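Local structure of probable chitinase A (Chromobacterium violaceum, 4TX8) at residues F104-Y112 with F409-Q419. The protein probably hydrolyses internal glycosidic bonds of chitin, as a family 18 glycoside hydrolase that also carries a chitin-binding module. Sequence-based numbering, arbitrary orientation.
Sequences FAKHALVGY and FSRPVAASLRQ
With CG turned anti to the backbone N (chi1 -151°), Leu109 swings its isobutyl group beside its own carbonyl carbon, against helix 410-417, while Leu417, its CG anti to the carbonyl carbon (chi1 -72°), extends to meet it. The two leucines meet at about a right angle, CD1 of Leu417 lying 3.8 Å from CB of Leu109. The same methyl sits 3.4 Å from the backbone O of Ala108, so Leu417 also touches the strand's backbone. Leu109 continues towards residues 409-414, its CD1 4.0 Å from CA of Ser410, and CD2 comes to the edge of the Phe409 ring, 4.2 Å from CE1. Val413 CG2 lies over one face of that ring, while CG1 of the same valine touches Leu109 CG; such branched apolar groups suit a buried strand-helix interface. The small side chain of Ala414 probably helps the backbones draw together, the axes of strand 108-112 and helix 410-417 approaching to 8.6 Å. This is the closure of the family 18 TIM barrel: strand 108-114 pairs in parallel with strand 393-397, and the C-terminal helix packs outside, roughly antiparallel to strand 108-112 (148°). Helix 363-375 flanks helix 410-417, touching Phe409 and Leu417. Polar ends are served elsewhere: Ser410 OG bonds to Asp402, and partly exposed His107 packs CB 4.0 Å from Leu417 CD2 yet keeps NE2 hydrogen-bonded to Pro389 O.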
loop_
_atom_site.group_PDB
_atom_site.type_symbol
_atom_site.label_atom_id
_atom_site.label_comp_id
_atom_site.label_asym_id
_atom_site.label_seq_id
_atom_site.Cartn_x
_atom_site.Cartn_y
_atom_site.Cartn_z
ATOM N N PHE A 104 10.402 12.170 -2.737
ATOM C CA PHE A 104 10.619 10.730 -2.854
ATOM C C PHE A 104 10.439 10.325 -4.317
ATOM O O PHE A 104 10.135 11.178 -5.151
ATOM C CB PHE A 104 9.696 9.939 -1.908
ATOM C CG PHE A 104 8.222 10.094 -2.183
ATOM C CD1 PHE A 104 7.556 11.270 -1.875
ATOM C CD2 PHE A 104 7.492 9.037 -2.707
ATOM C CE1 PHE A 104 6.198 11.400 -2.114
ATOM C CE2 PHE A 104 6.132 9.156 -2.945
ATOM C CZ PHE A 104 5.485 10.341 -2.650
ATOM N N ALA A 105 10.661 9.048 -4.627
ATOM C CA ALA A 105 10.734 8.581 -6.016
ATOM C C ALA A 105 9.595 9.121 -6.875
ATOM O O ALA A 105 8.421 8.926 -6.556
ATOM C CB ALA A 105 10.751 7.054 -6.063
ATOM N N LYS A 106 9.958 9.821 -7.950
ATOM C CA LYS A 106 8.990 10.439 -8.853
ATOM C C LYS A 106 7.965 9.418 -9.329
ATOM O O LYS A 106 6.762 9.671 -9.303
ATOM C CB LYS A 106 9.700 11.073 -10.052
ATOM C CG LYS A 106 8.766 11.802 -11.008
ATOM C CD LYS A 106 9.512 12.328 -12.227
ATOM C CE LYS A 106 8.583 13.097 -13.159
ATOM N NZ LYS A 106 9.260 13.494 -14.428
ATOM N N HIS A 107 8.453 8.259 -9.753
ATOM C CA HIS A 107 7.583 7.148 -10.097
ATOM C C HIS A 107 7.858 6.014 -9.123
ATOM O O HIS A 107 8.805 5.246 -9.290
ATOM C CB HIS A 107 7.798 6.724 -11.547
ATOM C CG HIS A 107 7.598 7.837 -12.525
ATOM N ND1 HIS A 107 8.540 8.181 -13.470
ATOM C CD2 HIS A 107 6.569 8.704 -12.687
ATOM C CE1 HIS A 107 8.097 9.205 -14.179
ATOM N NE2 HIS A 107 6.903 9.541 -13.724
ATOM N N ALA A 108 7.022 5.930 -8.095
ATOM C CA ALA A 108 7.317 5.107 -6.931
ATOM C C ALA A 108 6.594 3.769 -6.934
ATOM O O ALA A 108 5.464 3.657 -7.415
ATOM C CB ALA A 108 6.975 5.877 -5.660
ATOM N N LEU A 109 7.268 2.756 -6.399
ATOM C CA LEU A 109 6.632 1.497 -6.045
ATOM C C LEU A 109 6.470 1.489 -4.530
ATOM O O LEU A 109 7.457 1.495 -3.792
ATOM C CB LEU A 109 7.462 0.295 -6.507
ATOM C CG LEU A 109 6.764 -1.028 -6.868
ATOM C CD1 LEU A 109 7.652 -2.217 -6.525
ATOM C CD2 LEU A 109 5.383 -1.185 -6.238
ATOM N N VAL A 110 5.221 1.494 -4.076
ATOM C CA VAL A 110 4.902 1.504 -2.655
ATOM C C VAL A 110 4.420 0.123 -2.233
ATOM O O VAL A 110 3.577 -0.468 -2.904
ATOM C CB VAL A 110 3.815 2.552 -2.327
ATOM C CG1 VAL A 110 3.459 2.517 -0.846
ATOM C CG2 VAL A 110 4.268 3.945 -2.749
ATOM N N GLY A 111 4.956 -0.394 -1.131
ATOM C CA GLY A 111 4.551 -1.702 -0.646
ATOM C C GLY A 111 4.487 -1.798 0.865
ATOM O O GLY A 111 5.187 -1.070 1.575
ATOM N N TYR A 112 3.644 -2.702 1.356
ATOM C CA TYR A 112 3.497 -2.915 2.790
ATOM C C TYR A 112 4.386 -4.053 3.279
ATOM O O TYR A 112 4.415 -5.134 2.692
ATOM C CB TYR A 112 2.038 -3.206 3.150
ATOM C CG TYR A 112 1.129 -2.005 3.046
ATOM C CD1 TYR A 112 0.636 -1.584 1.815
ATOM C CD2 TYR A 112 0.775 -1.282 4.180
ATOM C CE1 TYR A 112 -0.190 -0.477 1.717
ATOM C CE2 TYR A 112 -0.056 -0.177 4.093
ATOM C CZ TYR A 112 -0.531 0.223 2.860
ATOM O OH TYR A 112 -1.353 1.320 2.775
ATOM N N PHE A 409 5.787 -9.497 -8.875
ATOM C CA PHE A 409 5.144 -8.203 -9.055
ATOM C C PHE A 409 6.195 -7.096 -9.083
ATOM O O PHE A 409 6.260 -6.319 -10.035
ATOM C CB PHE A 409 4.113 -7.941 -7.949
ATOM C CG PHE A 409 3.324 -6.664 -8.138
ATOM C CD1 PHE A 409 3.808 -5.452 -7.666
ATOM C CD2 PHE A 409 2.096 -6.681 -8.784
ATOM C CE1 PHE A 409 3.087 -4.279 -7.843
ATOM C CE2 PHE A 409 1.367 -5.513 -8.960
ATOM C CZ PHE A 409 1.864 -4.311 -8.491
ATOM N N SER A 410 7.024 -7.039 -8.043
ATOM C CA SER A 410 7.971 -5.938 -7.881
ATOM C C SER A 410 8.971 -5.817 -9.031
ATOM O O SER A 410 9.284 -4.710 -9.459
ATOM C CB SER A 410 8.729 -6.076 -6.558
ATOM O OG SER A 410 9.453 -7.291 -6.502
ATOM N N ARG A 411 9.471 -6.940 -9.538
ATOM C CA ARG A 411 10.489 -6.877 -10.587
ATOM C C ARG A 411 9.959 -6.249 -11.886
ATOM O O ARG A 411 10.539 -5.276 -12.367
ATOM C CB ARG A 411 11.082 -8.267 -10.864
ATOM C CG ARG A 411 12.118 -8.716 -9.847
ATOM C CD ARG A 411 12.609 -10.126 -10.137
ATOM N NE ARG A 411 13.608 -10.560 -9.164
ATOM C CZ ARG A 411 14.063 -11.806 -9.060
ATOM N NH1 ARG A 411 13.606 -12.755 -9.869
ATOM N NH2 ARG A 411 14.974 -12.105 -8.143
ATOM N N PRO A 412 8.858 -6.781 -12.456
ATOM C CA PRO A 412 8.451 -6.136 -13.711
ATOM C C PRO A 412 7.817 -4.760 -13.513
ATOM O O PRO A 412 7.964 -3.903 -14.384
ATOM C CB PRO A 412 7.435 -7.122 -14.300
ATOM C CG PRO A 412 6.893 -7.854 -13.122
ATOM C CD PRO A 412 8.029 -7.964 -12.150
ATOM N N VAL A 413 7.138 -4.542 -12.392
ATOM C CA VAL A 413 6.460 -3.267 -12.176
ATOM C C VAL A 413 7.465 -2.142 -11.910
ATOM O O VAL A 413 7.309 -1.035 -12.428
ATOM C CB VAL A 413 5.440 -3.358 -11.027
ATOM C CG1 VAL A 413 4.935 -1.977 -10.640
ATOM C CG2 VAL A 413 4.272 -4.252 -11.440
ATOM N N ALA A 414 8.507 -2.423 -11.130
ATOM C CA ALA A 414 9.566 -1.436 -10.923
ATOM C C ALA A 414 10.245 -1.097 -12.246
ATOM O O ALA A 414 10.590 0.057 -12.488
ATOM C CB ALA A 414 10.592 -1.933 -9.917
ATOM N N ALA A 415 10.429 -2.102 -13.097
ATOM C CA ALA A 415 11.023 -1.884 -14.412
ATOM C C ALA A 415 10.152 -0.953 -15.252
ATOM O O ALA A 415 10.665 -0.079 -15.951
ATOM C CB ALA A 415 11.234 -3.208 -15.131
ATOM N N SER A 416 8.838 -1.142 -15.175
ATOM C CA SER A 416 7.894 -0.293 -15.897
ATOM C C SER A 416 7.939 1.146 -15.391
ATOM O O SER A 416 7.989 2.088 -16.182
ATOM C CB SER A 416 6.475 -0.847 -15.775
ATOM O OG SER A 416 6.370 -2.117 -16.397
ATOM N N LEU A 417 7.922 1.308 -14.072
ATOM C CA LEU A 417 8.032 2.628 -13.455
ATOM C C LEU A 417 9.337 3.314 -13.852
ATOM O O LEU A 417 9.394 4.531 -14.027
ATOM C CB LEU A 417 7.945 2.511 -11.932
ATOM C CG LEU A 417 6.566 2.169 -11.363
ATOM C CD1 LEU A 417 6.676 1.729 -9.915
ATOM C CD2 LEU A 417 5.640 3.372 -11.488
ATOM N N ARG A 418 10.377 2.501 -14.007
ATOM C CA ARG A 418 11.733 2.956 -14.290
ATOM C C ARG A 418 11.915 3.332 -15.766
ATOM O O ARG A 418 13.000 3.748 -16.176
ATOM C CB ARG A 418 12.717 1.850 -13.885
ATOM C CG ARG A 418 14.158 2.257 -13.743
ATOM C CD ARG A 418 14.991 1.077 -13.269
ATOM N NE ARG A 418 14.601 0.646 -11.930
ATOM C CZ ARG A 418 14.215 -0.586 -11.620
ATOM N NH1 ARG A 418 14.164 -1.528 -12.554
ATOM N NH2 ARG A 418 13.882 -0.878 -10.368
ATOM N N GLN A 419 10.837 3.179 -16.538
ATOM C CA GLN A 419 10.826 3.317 -17.998
ATOM C C GLN A 419 11.642 2.213 -18.643
ATOM O O GLN A 419 11.093 1.215 -19.107
ATOM C CB GLN A 419 11.353 4.686 -18.441
ATOM C CG GLN A 419 10.675 5.868 -17.765
ATOM C CD GLN A 419 9.188 5.897 -18.022
ATOM O OE1 GLN A 419 8.718 5.496 -19.088
ATOM N NE2 GLN A 419 8.434 6.371 -17.042
#